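Local coordinates for protein UDP-N-acetylglucosamine 2-epimerase (Methanocaldococcus jannaschii, PDB 4NES) that probably catalyses the reversible C-2 epimerisation of UDP-N-acetylglucosamine to UDP-N-acetylmannosamine, and binds both UDP-N-acetylglucosamine and UDP, at residues Leu204-Ala209 with Ile303-Asn308; Glu210-Lys215 with His241-Lys246; Ile284-Asp287 with Val291-Glu294; Ala319-Gly324 with Ile331-Ile336. All blocks are in the same frame, centred on the assembly; numbering follows the deposited sequence.

Contact 1: Leu204-Ala209 with Ile303-Asn308; sequences LTLHRA and ITLRDN. With UDP (uridine-5'-diphosphate), chain C; UD1 (uridine-diphosphate-N-acetylglucosamine), chain B.
A single methyl of Leu-305 serves two partners: its CD1 lies 3.8 Å from CD1 of Leu-204 and 3.8 Å from CD1 of Leu-206, each leucine crossing Leu-305 at about a right angle. Neither Leu-204 nor Leu-206 starts toward Leu-305. In Leu-204 the first torsion, with CG opposite the backbone N (chi1 173°), carries CG, and with it CD1, across, and Leu-206 adopts the same shape. Leu-305 is the centre of an inverse gamma turn just past strand 302-304. These segments leave the C-terminal ends of two parallel strands with strand 283-286 between them, the end of the sheet at which Rossmann-like domains of the GT-B fold bind nucleotides. There, CD of Arg-208 rests over one face of the Arg-306 guanidinium, 4.1 Å from NE, and the guanidinium planes stand 61° apart. The arginines answer to different acids, Arg-306 to Glu-310 and Arg-208 to Glu-129. Bent at chi2 and chi3, Arg-208 delivers NH1 to O2B of UDP (2.9 Å). Its NH2 donates to O4' of UD1 (2.9 Å). His-207, probably the active-site histidine as in related epimerases, reaches that O4' from NE2 (2.9 Å), in its ring plane and nearly straight at 171°.

Contact 2: Glu210-Lys215 with His241-Lys246; sequences ENVDNK and HPRTKK. With UD1 (uridine-diphosphate-N-acetylglucosamine), chain B.
Two arginines grip OD1 of Asp-213: NE of Arg-243 donates to it at 3.0 Å, and Arg-247 adds a second salt bridge from the same helix. The other oxygen, OD2, receives NH2 of Arg-243 at 2.7 Å through its syn lone pair, in a nearly straight bond (170°). Arg-243 therefore presents its NE side to the carboxylate, one nitrogen to each oxygen, and the planes lie only 22° apart, as expected for a bidentate pair. The extended chain of Arg-243 carries the guanidinium out, and because NE and NH2 are turned to Asp-213, NH1 is left to donate to O1B of the UDP-N-acetylglucosamine diphosphate at 2.9 Å. Asp-213 is thus a second-shell residue that fixes the rotation of a phosphate-binding guanidinium. Without that guanidinium, as with an alanine here, Asp-213 would probably keep only Arg-247 of its two arginines, and O1B would lose this cationic donor. Val-212 packs against the stem of Arg-243 and against Thr-244: CG2 touches CD of Arg-243 at 3.8 Å, while CG1 meets OG1 of Thr-244 at 3.7 Å, a hydroxyl whose polar partner is the carbonyl of Leu-206. His-241 caps the helix, ND1 accepting from N of Arg-243 in the ring plane, and this orientation turns NE2 to O6' of the ligand sugar (3.1 Å). Three residues after Arg-243, Lys-246 bends at chi3 to bring NZ to the ribose O2' (2.9 Å). The capped helix start, with Arg-243 and Lys-246 holding diphosphate and ribose, forms part of the UDP-sugar pocket of this GT-B-type epimerase.

Contact 3: Ile284-Asp287 with Val291-Glu294; sequences ILTD and VQEE. With UDP (uridine-5'-diphosphate), chain C.
CG1 of Val-291 presses on CG2 of Ile-284 at 3.5 Å, the closest approach between strand 283-286 and helix 289-298 here. Because CG1 is the branch of Val-291 that points away from its backbone N (chi1 175°), the same methyl also lies 3.8 Å from OG1 and 3.9 Å from CG2 of Thr-286, filling the notch between two strand residues whose side chains start toward the helix. Val-291 is backed in turn by Phe-274 and Glu-278 of helix 271-280. The packing relaxes one residue along the helix: CG of Gln-292 stands 4.0 Å from CG2 of Thr-286, and its amide turns to other partners, OE1 to Thr-309 and NE2 to the carbonyl of Ser-288. No open solvent side appears, since every residue of the contact is buried. The side of the helix that leaves the strand turns to the nucleotide instead. Glu-294, whose chain is extended beyond CG, makes no contact with the strand segment and reaches the ribose of UDP, accepting O2' at OE1 (2.7 Å) and O3' at OE2 (2.7 Å); OE2 is also bonded to Tyr-271. A glutamine in place of Glu-294 would probably lose one of these two acceptors, leaving a ribose hydroxyl without its mate. In this beta-alpha-beta unit, Thr-286 OG1 is not left bare against Val-291, for it bonds to Thr-205 and to N of Ser-288. The chemistry therefore implies a division of labour: apolar methyls fix the helix on the sheet, and the carboxylate one turn further on recognises the ribose diol.

Contact 4: Ala319-Gly324 with Ile331-Ile336; sequences ANILVG and IKAVEI
No ring or planar side-chain group enters where Ile-321 and Val-323 meet Ala-333, so the contact has neither face nor edge to describe; the flat carboxamide of Asn-320 stands aside, OD1 bonded to Thr-304 and ND2 to Thr-314. The unit is a strand followed by a helix packed on the same sheet, within a Rossmann-like domain of the GT-B fold: strand 320-322 lies at the margin of the parallel six-stranded sheet, and helix 327-338 covers one side of it. Ala-333 takes both of the closer contacts. Its CB sits 3.6 Å from CG1 of Val-323 and 3.8 Å from CG2 of Ile-321, two residues that flank Leu-322, whose own side chain starts away from the helix. A methyl is all that Ala-333 offers, and the backbones approach to 7.0 Å between CA of Ile-321 and CA of Ala-333. Ile-303 of the neighbouring strand touches Ile-321, Val-323 and Ala-333 alike, which continues the apolar packing between the sheet and helix 327-338 onto strand 302-304. Toward solvent the fit thins out: Ile-336 is exposed, and Lys-332 and Glu-335 form only a long ion pair on the helix surface. The outer touch depends on the shape of Ile-321, in which CG1 is trans to the backbone N (chi1 -179°) and CD1 extends onward (chi2 167°), ending 4.3 Å from CD1 of Ile-336.

How the contacts relate
Contacts 1, 3 and 4 lie on one parallel sheet, and contact 2 joins the short helix 209-212 to the start of helix 242-250, both reached from strands of that sheet. Contact 1 is the hub: its centre is 8 Å from that of contact 3, 11 Å from contact 2 and 12 Å from contact 4. Asp-287 of contact 3 bonds the backbone N of His-207 and of Arg-208, and Asn-211 of contact 2, so one carboxylate fixes the loop that carries the probable active-site histidine. The rings of His-207 and His-241 stack, joining contacts 1 and 2 where both touch UDP-N-acetylglucosamine, whereas contacts 1 and 3 share UDP. Contact 4 lies away from the ligand pockets and meets contact 1 through neighbouring strands.

Contact 1: Leu204-Ala209 with Ile303-Asn308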
# COMPACT_ATOMS: atom_id res chain seq x y z
N LEU A 204 29.51 8.72 -13.70
CA LEU A 204 28.95 7.62 -12.92
C LEU A 204 28.13 8.11 -11.72
O LEU A 204 28.57 8.99 -10.99
CB LEU A 204 30.10 6.74 -12.42
CG LEU A 204 29.78 5.62 -11.43
CD1 LEU A 204 28.95 4.52 -12.06
CD2 LEU A 204 31.09 5.04 -10.86
N THR A 205 26.95 7.53 -11.54
CA THR A 205 26.24 7.62 -10.26
C THR A 205 25.74 6.23 -9.88
O THR A 205 25.42 5.44 -10.76
CB THR A 205 25.04 8.62 -10.25
OG1 THR A 205 23.91 8.07 -10.95
CG2 THR A 205 25.43 9.99 -10.83
N LEU A 206 25.70 5.94 -8.59
CA LEU A 206 25.29 4.62 -8.13
C LEU A 206 24.71 4.75 -6.73
O LEU A 206 25.42 5.18 -5.82
CB LEU A 206 26.51 3.68 -8.07
CG LEU A 206 26.19 2.20 -7.86
CD1 LEU A 206 25.75 1.58 -9.17
CD2 LEU A 206 27.39 1.45 -7.29
N HIS A 207 23.45 4.35 -6.55
CA HIS A 207 22.85 4.42 -5.21
C HIS A 207 21.68 3.48 -4.93
O HIS A 207 21.11 3.55 -3.84
CB HIS A 207 22.43 5.86 -4.87
CG HIS A 207 21.16 6.32 -5.52
ND1 HIS A 207 21.12 6.86 -6.78
CD2 HIS A 207 19.87 6.31 -5.07
CE1 HIS A 207 19.87 7.17 -7.09
NE2 HIS A 207 19.09 6.84 -6.07
N ARG A 208 21.29 2.62 -5.87
CA ARG A 208 20.18 1.70 -5.61
C ARG A 208 20.51 0.86 -4.38
O ARG A 208 21.64 0.37 -4.25
CB ARG A 208 19.93 0.75 -6.78
CG ARG A 208 19.41 1.40 -8.06
CD ARG A 208 17.88 1.46 -8.14
NE ARG A 208 17.26 2.33 -7.15
CZ ARG A 208 17.18 3.65 -7.24
NH1 ARG A 208 17.73 4.29 -8.28
NH2 ARG A 208 16.58 4.34 -6.28
N ALA A 209 19.53 0.67 -3.50
CA ALA A 209 19.74 -0.12 -2.30
C ALA A 209 20.30 -1.51 -2.63
O ALA A 209 21.22 -2.00 -1.97
CB ALA A 209 18.45 -0.25 -1.51
N ILE A 303 24.61 3.35 -19.86
CA ILE A 303 24.75 1.96 -19.44
C ILE A 303 24.20 1.86 -18.03
O ILE A 303 24.67 2.56 -17.12
CB ILE A 303 26.21 1.50 -19.49
CG1 ILE A 303 26.69 1.43 -20.94
CG2 ILE A 303 26.36 0.14 -18.81
CD1 ILE A 303 28.19 1.30 -21.08
N THR A 304 23.20 1.01 -17.86
CA THR A 304 22.50 0.92 -16.58
C THR A 304 22.97 -0.30 -15.80
O THR A 304 22.90 -1.44 -16.27
CB THR A 304 20.97 0.90 -16.77
OG1 THR A 304 20.56 2.12 -17.39
CG2 THR A 304 20.27 0.80 -15.43
N LEU A 305 23.49 -0.04 -14.60
CA LEU A 305 24.08 -1.07 -13.75
C LEU A 305 23.00 -1.76 -12.91
O LEU A 305 23.06 -1.78 -11.68
CB LEU A 305 25.16 -0.43 -12.87
CG LEU A 305 26.26 0.33 -13.63
CD1 LEU A 305 26.97 1.32 -12.72
CD2 LEU A 305 27.26 -0.63 -14.24
N ARG A 306 22.00 -2.31 -13.60
CA ARG A 306 20.86 -2.99 -12.98
C ARG A 306 20.46 -4.16 -13.87
O ARG A 306 20.84 -4.21 -15.04
CB ARG A 306 19.66 -2.04 -12.84
CG ARG A 306 19.89 -0.86 -11.90
CD ARG A 306 18.72 0.13 -11.94
NE ARG A 306 17.45 -0.54 -11.69
CZ ARG A 306 16.25 0.00 -11.90
NH1 ARG A 306 16.15 1.25 -12.33
NH2 ARG A 306 15.15 -0.70 -11.68
N ASP A 307 19.71 -5.11 -13.30
CA ASP A 307 19.26 -6.28 -14.05
C ASP A 307 17.98 -5.99 -14.81
O ASP A 307 17.57 -6.75 -15.69
CB ASP A 307 19.03 -7.46 -13.10
CG ASP A 307 20.30 -7.94 -12.44
OD1 ASP A 307 21.35 -7.94 -13.12
OD2 ASP A 307 20.25 -8.33 -11.26
N ASN A 308 17.34 -4.88 -14.46
CA ASN A 308 16.11 -4.47 -15.11
C ASN A 308 15.94 -2.98 -14.93
O ASN A 308 16.68 -2.35 -14.18
CB ASN A 308 14.91 -5.20 -14.53
CG ASN A 308 14.90 -5.18 -13.03
OD1 ASN A 308 14.85 -4.11 -12.43
ND2 ASN A 308 14.96 -6.35 -12.41
N1 UDP C . 21.27 14.84 -9.91
C2 UDP C . 21.78 16.04 -9.54
N3 UDP C . 23.03 16.10 -9.02
C4 UDP C . 23.80 15.00 -8.85
C5 UDP C . 23.30 13.74 -9.22
C6 UDP C . 22.00 13.70 -9.75
O2 UDP C . 21.12 17.07 -9.68
O4 UDP C . 25.07 15.12 -8.30
C1' UDP C . 19.90 14.70 -10.44
C2' UDP C . 19.73 14.15 -11.76
O2' UDP C . 19.99 15.12 -12.75
C3' UDP C . 18.35 13.64 -11.73
C4' UDP C . 18.12 13.31 -10.33
O4' UDP C . 19.24 13.76 -9.61
O3' UDP C . 17.39 14.57 -12.15
C5' UDP C . 17.99 11.85 -10.07
O5' UDP C . 17.90 11.57 -8.69
PA UDP C . 18.47 10.23 -8.06
O1A UDP C . 19.03 10.57 -6.69
O2A UDP C . 19.51 9.64 -8.98
O3A UDP C . 17.26 9.25 -7.81
PB UDP C . 16.37 8.35 -8.74
O1B UDP C . 16.06 9.08 -10.04
O2B UDP C . 17.09 7.04 -8.98
O3B UDP C . 15.14 8.14 -7.89
C1' UD1 B . 15.87 7.54 -1.57
C2' UD1 B . 14.79 6.77 -2.27
C3' UD1 B . 15.19 6.40 -3.62
C4' UD1 B . 15.65 7.54 -4.42
C5' UD1 B . 16.68 8.34 -3.66
C6' UD1 B . 17.03 9.61 -4.35
C7' UD1 B . 13.34 5.37 -0.68
C8' UD1 B . 13.17 4.05 0.01
N2' UD1 B . 14.51 5.52 -1.53
O1' UD1 B . 16.99 6.73 -1.44
O3' UD1 B . 14.09 5.76 -4.28
O4' UD1 B . 16.20 7.11 -5.65
O5' UD1 B . 16.20 8.70 -2.38
O6' UD1 B . 18.33 10.03 -4.16
O7' UD1 B . 12.53 6.28 -0.53
N1 UD1 B . 21.51 10.48 3.51
C2 UD1 B . 22.18 11.58 3.85
N3 UD1 B . 21.66 12.78 3.63
C4 UD1 B . 20.45 12.92 3.08
C5 UD1 B . 19.73 11.80 2.71
C6 UD1 B . 20.29 10.56 2.93
O2 UD1 B . 23.29 11.49 4.36
O4 UD1 B . 19.94 14.17 2.87
C1B UD1 B . 22.08 9.13 3.73
C2B UD1 B . 21.85 8.57 5.08
O2' UD1 B . 22.96 7.81 5.47
C3B UD1 B . 20.70 7.72 4.89
C4B UD1 B . 20.95 7.15 3.54
O4B UD1 B . 21.55 8.19 2.79
O3B UD1 B . 20.55 6.72 5.87
C5B UD1 B . 19.71 6.71 2.86
O5B UD1 B . 18.68 7.66 2.81
PA UD1 B . 17.25 7.25 2.36
O1A UD1 B . 16.73 6.21 3.30
O2A UD1 B . 16.40 8.48 2.33
O3A UD1 B . 17.35 6.56 0.96
PB UD1 B . 18.10 7.01 -0.36
O1B UD1 B . 19.21 6.04 -0.61
O2B UD1 B . 18.48 8.47 -0.31

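Contact 2: Glu210-Lys215 with His241-Lys246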
# COMPACT_ATOMS: atom_id res chain seq x y z
N GLU A 210 19.75 -2.12 -3.68
CA GLU A 210 20.13 -3.50 -4.03
C GLU A 210 21.56 -3.59 -4.56
O GLU A 210 22.14 -4.68 -4.62
CB GLU A 210 19.13 -4.09 -5.02
CG GLU A 210 18.93 -3.26 -6.29
CD GLU A 210 17.80 -2.23 -6.19
OE1 GLU A 210 17.42 -1.80 -5.08
OE2 GLU A 210 17.29 -1.83 -7.26
N ASN A 211 22.14 -2.45 -4.95
CA ASN A 211 23.51 -2.42 -5.45
C ASN A 211 24.54 -2.01 -4.41
O ASN A 211 25.68 -2.49 -4.45
CB ASN A 211 23.64 -1.43 -6.62
CG ASN A 211 23.19 -2.02 -7.94
OD1 ASN A 211 23.21 -3.23 -8.14
ND2 ASN A 211 22.80 -1.15 -8.87
N VAL A 212 24.18 -1.11 -3.51
CA VAL A 212 25.19 -0.54 -2.63
C VAL A 212 25.10 -1.09 -1.20
O VAL A 212 26.05 -0.97 -0.44
CB VAL A 212 25.16 1.01 -2.62
CG1 VAL A 212 25.25 1.58 -4.05
CG2 VAL A 212 23.91 1.54 -1.91
N ASP A 213 23.96 -1.68 -0.85
CA ASP A 213 23.80 -2.28 0.48
C ASP A 213 24.35 -3.70 0.52
O ASP A 213 24.49 -4.28 1.60
CB ASP A 213 22.33 -2.34 0.91
CG ASP A 213 21.71 -0.97 1.14
OD1 ASP A 213 22.40 0.07 1.05
OD2 ASP A 213 20.50 -0.95 1.43
N ASN A 214 24.62 -4.26 -0.66
CA ASN A 214 25.07 -5.64 -0.85
C ASN A 214 26.55 -5.59 -1.21
O ASN A 214 26.90 -5.19 -2.32
CB ASN A 214 24.24 -6.25 -2.00
CG ASN A 214 24.60 -7.69 -2.32
OD1 ASN A 214 25.73 -8.14 -2.13
ND2 ASN A 214 23.63 -8.42 -2.87
N LYS A 215 27.42 -5.99 -0.28
CA LYS A 215 28.86 -5.80 -0.47
C LYS A 215 29.45 -6.47 -1.71
O LYS A 215 30.27 -5.88 -2.40
CB LYS A 215 29.65 -6.21 0.78
CG LYS A 215 31.17 -6.07 0.59
CD LYS A 215 31.94 -6.50 1.82
CE LYS A 215 33.44 -6.29 1.61
NZ LYS A 215 34.21 -6.54 2.86
N HIS A 241 26.44 9.54 -4.00
CA HIS A 241 25.28 9.69 -3.13
C HIS A 241 25.70 9.39 -1.69
O HIS A 241 26.55 8.53 -1.48
CB HIS A 241 24.23 8.67 -3.59
CG HIS A 241 22.88 8.82 -2.95
ND1 HIS A 241 22.63 8.52 -1.63
CD2 HIS A 241 21.69 9.17 -3.49
CE1 HIS A 241 21.35 8.71 -1.37
NE2 HIS A 241 20.75 9.09 -2.49
N PRO A 242 25.13 10.10 -0.71
CA PRO A 242 25.57 9.86 0.67
C PRO A 242 25.32 8.43 1.18
O PRO A 242 26.11 7.95 2.00
CB PRO A 242 24.78 10.88 1.49
CG PRO A 242 23.62 11.27 0.60
CD PRO A 242 24.18 11.22 -0.80
N ARG A 243 24.27 7.76 0.72
CA ARG A 243 24.08 6.35 1.07
C ARG A 243 25.29 5.55 0.60
O ARG A 243 25.84 4.72 1.33
CB ARG A 243 22.83 5.81 0.39
CG ARG A 243 22.43 4.42 0.86
CD ARG A 243 21.47 3.76 -0.12
NE ARG A 243 20.86 2.57 0.48
CZ ARG A 243 19.65 2.55 1.03
NH1 ARG A 243 18.89 3.64 1.04
NH2 ARG A 243 19.20 1.43 1.56
N THR A 244 25.70 5.79 -0.64
CA THR A 244 26.77 5.04 -1.26
C THR A 244 28.12 5.31 -0.60
O THR A 244 28.92 4.38 -0.43
CB THR A 244 26.81 5.35 -2.75
OG1 THR A 244 25.49 5.14 -3.27
CG2 THR A 244 27.81 4.47 -3.48
N LYS A 245 28.37 6.56 -0.23
CA LYS A 245 29.60 6.88 0.49
C LYS A 245 29.66 6.10 1.80
O LYS A 245 30.70 5.53 2.14
CB LYS A 245 29.67 8.39 0.77
CG LYS A 245 30.99 8.82 1.39
CD LYS A 245 31.10 10.34 1.45
CE LYS A 245 32.51 10.76 1.85
NZ LYS A 245 32.69 12.24 1.80
N LYS A 246 28.53 6.04 2.50
CA LYS A 246 28.45 5.37 3.80
C LYS A 246 28.71 3.88 3.63
O LYS A 246 29.46 3.28 4.40
CB LYS A 246 27.09 5.62 4.44
CG LYS A 246 26.85 4.83 5.72
CD LYS A 246 25.51 5.19 6.34
CE LYS A 246 24.36 4.66 5.51
NZ LYS A 246 23.06 5.00 6.16
C1' UD1 B . 15.87 7.54 -1.57
C2' UD1 B . 14.79 6.77 -2.27
C3' UD1 B . 15.19 6.40 -3.62
C4' UD1 B . 15.65 7.54 -4.42
C5' UD1 B . 16.68 8.34 -3.66
C6' UD1 B . 17.03 9.61 -4.35
C7' UD1 B . 13.34 5.37 -0.68
C8' UD1 B . 13.17 4.05 0.01
N2' UD1 B . 14.51 5.52 -1.53
O1' UD1 B . 16.99 6.73 -1.44
O3' UD1 B . 14.09 5.76 -4.28
O4' UD1 B . 16.20 7.11 -5.65
O5' UD1 B . 16.20 8.70 -2.38
O6' UD1 B . 18.33 10.03 -4.16
O7' UD1 B . 12.53 6.28 -0.53
N1 UD1 B . 21.51 10.48 3.51
C2 UD1 B . 22.18 11.58 3.85
N3 UD1 B . 21.66 12.78 3.63
C4 UD1 B . 20.45 12.92 3.08
C5 UD1 B . 19.73 11.80 2.71
C6 UD1 B . 20.29 10.56 2.93
O2 UD1 B . 23.29 11.49 4.36
O4 UD1 B . 19.94 14.17 2.87
C1B UD1 B . 22.08 9.13 3.73
C2B UD1 B . 21.85 8.57 5.08
O2' UD1 B . 22.96 7.81 5.47
C3B UD1 B . 20.70 7.72 4.89
C4B UD1 B . 20.95 7.15 3.54
O4B UD1 B . 21.55 8.19 2.79
O3B UD1 B . 20.55 6.72 5.87
C5B UD1 B . 19.71 6.71 2.86
O5B UD1 B . 18.68 7.66 2.81
PA UD1 B . 17.25 7.25 2.36
O1A UD1 B . 16.73 6.21 3.30
O2A UD1 B . 16.40 8.48 2.33
O3A UD1 B . 17.35 6.56 0.96
PB UD1 B . 18.10 7.01 -0.36
O1B UD1 B . 19.21 6.04 -0.61
O2B UD1 B . 18.48 8.47 -0.31

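Contact 3: Ile284-Asp287 with Val291-Glu294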
# COMPACT_ATOMS: atom_id res chain seq x y z
N ILE A 284 27.32 7.71 -20.03
CA ILE A 284 26.83 7.78 -18.66
C ILE A 284 26.64 6.36 -18.10
O ILE A 284 26.07 5.50 -18.77
CB ILE A 284 25.52 8.60 -18.60
CG1 ILE A 284 25.82 10.08 -18.87
CG2 ILE A 284 24.84 8.41 -17.25
CD1 ILE A 284 24.59 10.91 -19.23
N LEU A 285 27.14 6.12 -16.89
CA LEU A 285 26.99 4.83 -16.22
C LEU A 285 26.19 5.08 -14.96
O LEU A 285 26.58 5.92 -14.14
CB LEU A 285 28.35 4.29 -15.81
CG LEU A 285 29.45 4.28 -16.86
CD1 LEU A 285 30.83 4.09 -16.22
CD2 LEU A 285 29.17 3.18 -17.83
N THR A 286 25.08 4.38 -14.78
CA THR A 286 24.22 4.73 -13.67
C THR A 286 23.31 3.61 -13.22
O THR A 286 23.04 2.66 -13.97
CB THR A 286 23.35 5.96 -14.05
OG1 THR A 286 22.79 6.56 -12.87
CG2 THR A 286 22.23 5.57 -15.01
N ASP A 287 22.80 3.74 -12.00
CA ASP A 287 21.63 2.97 -11.60
C ASP A 287 20.47 3.88 -11.18
O ASP A 287 19.49 3.41 -10.59
CB ASP A 287 21.95 1.90 -10.54
CG ASP A 287 22.32 2.48 -9.19
OD1 ASP A 287 22.29 3.72 -9.02
OD2 ASP A 287 22.62 1.69 -8.26
N VAL A 291 18.52 9.67 -14.12
CA VAL A 291 19.68 9.81 -15.00
C VAL A 291 19.49 9.01 -16.29
O VAL A 291 19.90 9.46 -17.36
CB VAL A 291 20.99 9.47 -14.28
CG1 VAL A 291 22.17 9.50 -15.24
CG2 VAL A 291 21.22 10.43 -13.13
N GLN A 292 18.85 7.85 -16.21
CA GLN A 292 18.54 7.08 -17.43
C GLN A 292 17.70 7.93 -18.39
O GLN A 292 17.94 7.94 -19.60
CB GLN A 292 17.76 5.81 -17.10
CG GLN A 292 18.56 4.72 -16.43
CD GLN A 292 17.67 3.56 -16.06
OE1 GLN A 292 17.20 2.83 -16.93
NE2 GLN A 292 17.41 3.40 -14.77
N GLU A 293 16.72 8.63 -17.85
CA GLU A 293 15.87 9.50 -18.65
C GLU A 293 16.63 10.68 -19.24
O GLU A 293 16.52 10.96 -20.43
CB GLU A 293 14.68 9.98 -17.82
CG GLU A 293 13.71 8.84 -17.51
CD GLU A 293 12.84 9.10 -16.29
OE1 GLU A 293 13.12 10.05 -15.53
OE2 GLU A 293 11.89 8.32 -16.09
N GLU A 294 17.41 11.36 -18.40
CA GLU A 294 18.19 12.50 -18.86
C GLU A 294 19.23 12.12 -19.91
O GLU A 294 19.41 12.86 -20.88
CB GLU A 294 18.84 13.21 -17.68
CG GLU A 294 17.77 13.87 -16.82
CD GLU A 294 18.25 14.30 -15.46
OE1 GLU A 294 19.32 13.83 -15.00
OE2 GLU A 294 17.54 15.10 -14.83
N1 UDP C . 21.27 14.84 -9.91
C2 UDP C . 21.78 16.04 -9.54
N3 UDP C . 23.03 16.10 -9.02
C4 UDP C . 23.80 15.00 -8.85
C5 UDP C . 23.30 13.74 -9.22
C6 UDP C . 22.00 13.70 -9.75
O2 UDP C . 21.12 17.07 -9.68
O4 UDP C . 25.07 15.12 -8.30
C1' UDP C . 19.90 14.70 -10.44
C2' UDP C . 19.73 14.15 -11.76
O2' UDP C . 19.99 15.12 -12.75
C3' UDP C . 18.35 13.64 -11.73
C4' UDP C . 18.12 13.31 -10.33
O4' UDP C . 19.24 13.76 -9.61
O3' UDP C . 17.39 14.57 -12.15
C5' UDP C . 17.99 11.85 -10.07
O5' UDP C . 17.90 11.57 -8.69
PA UDP C . 18.47 10.23 -8.06
O1A UDP C . 19.03 10.57 -6.69
O2A UDP C . 19.51 9.64 -8.98
O3A UDP C . 17.26 9.25 -7.81
PB UDP C . 16.37 8.35 -8.74
O1B UDP C . 16.06 9.08 -10.04
O2B UDP C . 17.09 7.04 -8.98
O3B UDP C . 15.14 8.14 -7.89

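Contact 4: Ala319-Gly324 with Ile331-Ile336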
# COMPACT_ATOMS: atom_id res chain seq x y z
N ALA A 319 19.00 3.74 -26.59
CA ALA A 319 19.76 4.75 -25.85
C ALA A 319 20.47 4.16 -24.63
O ALA A 319 21.36 4.81 -24.08
CB ALA A 319 18.84 5.89 -25.43
N ASN A 320 20.10 2.94 -24.23
CA ASN A 320 20.45 2.41 -22.91
C ASN A 320 20.61 0.90 -23.03
O ASN A 320 20.00 0.28 -23.90
CB ASN A 320 19.32 2.75 -21.93
CG ASN A 320 19.65 2.47 -20.46
OD1 ASN A 320 20.81 2.25 -20.08
ND2 ASN A 320 18.62 2.52 -19.62
N ILE A 321 21.45 0.34 -22.17
CA ILE A 321 21.68 -1.10 -22.14
C ILE A 321 21.87 -1.51 -20.69
O ILE A 321 22.52 -0.79 -19.92
CB ILE A 321 22.89 -1.49 -23.01
CG1 ILE A 321 23.14 -3.00 -23.00
CG2 ILE A 321 24.13 -0.71 -22.59
CD1 ILE A 321 24.11 -3.43 -24.07
N LEU A 322 21.29 -2.65 -20.31
CA LEU A 322 21.38 -3.15 -18.94
C LEU A 322 22.54 -4.13 -18.79
O LEU A 322 22.66 -5.07 -19.59
CB LEU A 322 20.09 -3.86 -18.54
CG LEU A 322 18.79 -3.09 -18.75
CD1 LEU A 322 17.60 -3.91 -18.30
CD2 LEU A 322 18.84 -1.77 -18.01
N VAL A 323 23.37 -3.92 -17.77
CA VAL A 323 24.52 -4.80 -17.52
C VAL A 323 24.60 -5.36 -16.10
O VAL A 323 25.48 -6.17 -15.80
CB VAL A 323 25.86 -4.08 -17.82
CG1 VAL A 323 25.91 -3.64 -19.27
CG2 VAL A 323 26.06 -2.89 -16.89
N GLY A 324 23.69 -4.92 -15.23
CA GLY A 324 23.69 -5.34 -13.84
C GLY A 324 25.04 -5.21 -13.15
O GLY A 324 25.70 -4.16 -13.22
N ILE A 331 31.90 -4.39 -19.94
CA ILE A 331 32.95 -4.16 -20.91
C ILE A 331 32.41 -4.14 -22.34
O ILE A 331 32.72 -3.24 -23.12
CB ILE A 331 34.09 -5.21 -20.78
CG1 ILE A 331 34.80 -5.04 -19.43
CG2 ILE A 331 35.08 -5.07 -21.92
CD1 ILE A 331 35.32 -3.63 -19.18
N LYS A 332 31.58 -5.13 -22.68
CA LYS A 332 31.00 -5.20 -24.01
C LYS A 332 30.09 -4.01 -24.29
O LYS A 332 30.11 -3.43 -25.38
CB LYS A 332 30.22 -6.50 -24.20
CG LYS A 332 29.50 -6.60 -25.55
CD LYS A 332 30.50 -6.60 -26.71
CE LYS A 332 29.79 -6.86 -28.04
NZ LYS A 332 30.76 -7.16 -29.13
N ALA A 333 29.29 -3.63 -23.29
CA ALA A 333 28.39 -2.49 -23.42
C ALA A 333 29.13 -1.18 -23.69
O ALA A 333 28.65 -0.34 -24.45
CB ALA A 333 27.53 -2.36 -22.18
N VAL A 334 30.28 -0.99 -23.06
CA VAL A 334 31.07 0.22 -23.30
C VAL A 334 31.50 0.28 -24.76
O VAL A 334 31.39 1.33 -25.40
CB VAL A 334 32.28 0.32 -22.34
CG1 VAL A 334 33.20 1.44 -22.76
CG2 VAL A 334 31.81 0.53 -20.91
N GLU A 335 31.97 -0.84 -25.29
CA GLU A 335 32.35 -0.90 -26.70
C GLU A 335 31.18 -0.56 -27.62
O GLU A 335 31.31 0.25 -28.53
CB GLU A 335 32.90 -2.28 -27.05
CG GLU A 335 33.48 -2.37 -28.46
CD GLU A 335 34.08 -3.72 -28.75
OE1 GLU A 335 35.24 -3.78 -29.20
OE2 GLU A 335 33.38 -4.74 -28.53
N ILE A 336 30.03 -1.17 -27.35
CA ILE A 336 28.82 -0.93 -28.15
C ILE A 336 28.43 0.54 -28.09
O ILE A 336 28.19 1.17 -29.12
CB ILE A 336 27.65 -1.80 -27.64
CG1 ILE A 336 27.97 -3.29 -27.85
CG2 ILE A 336 26.35 -1.42 -28.34
CD1 ILE A 336 27.00 -4.23 -27.17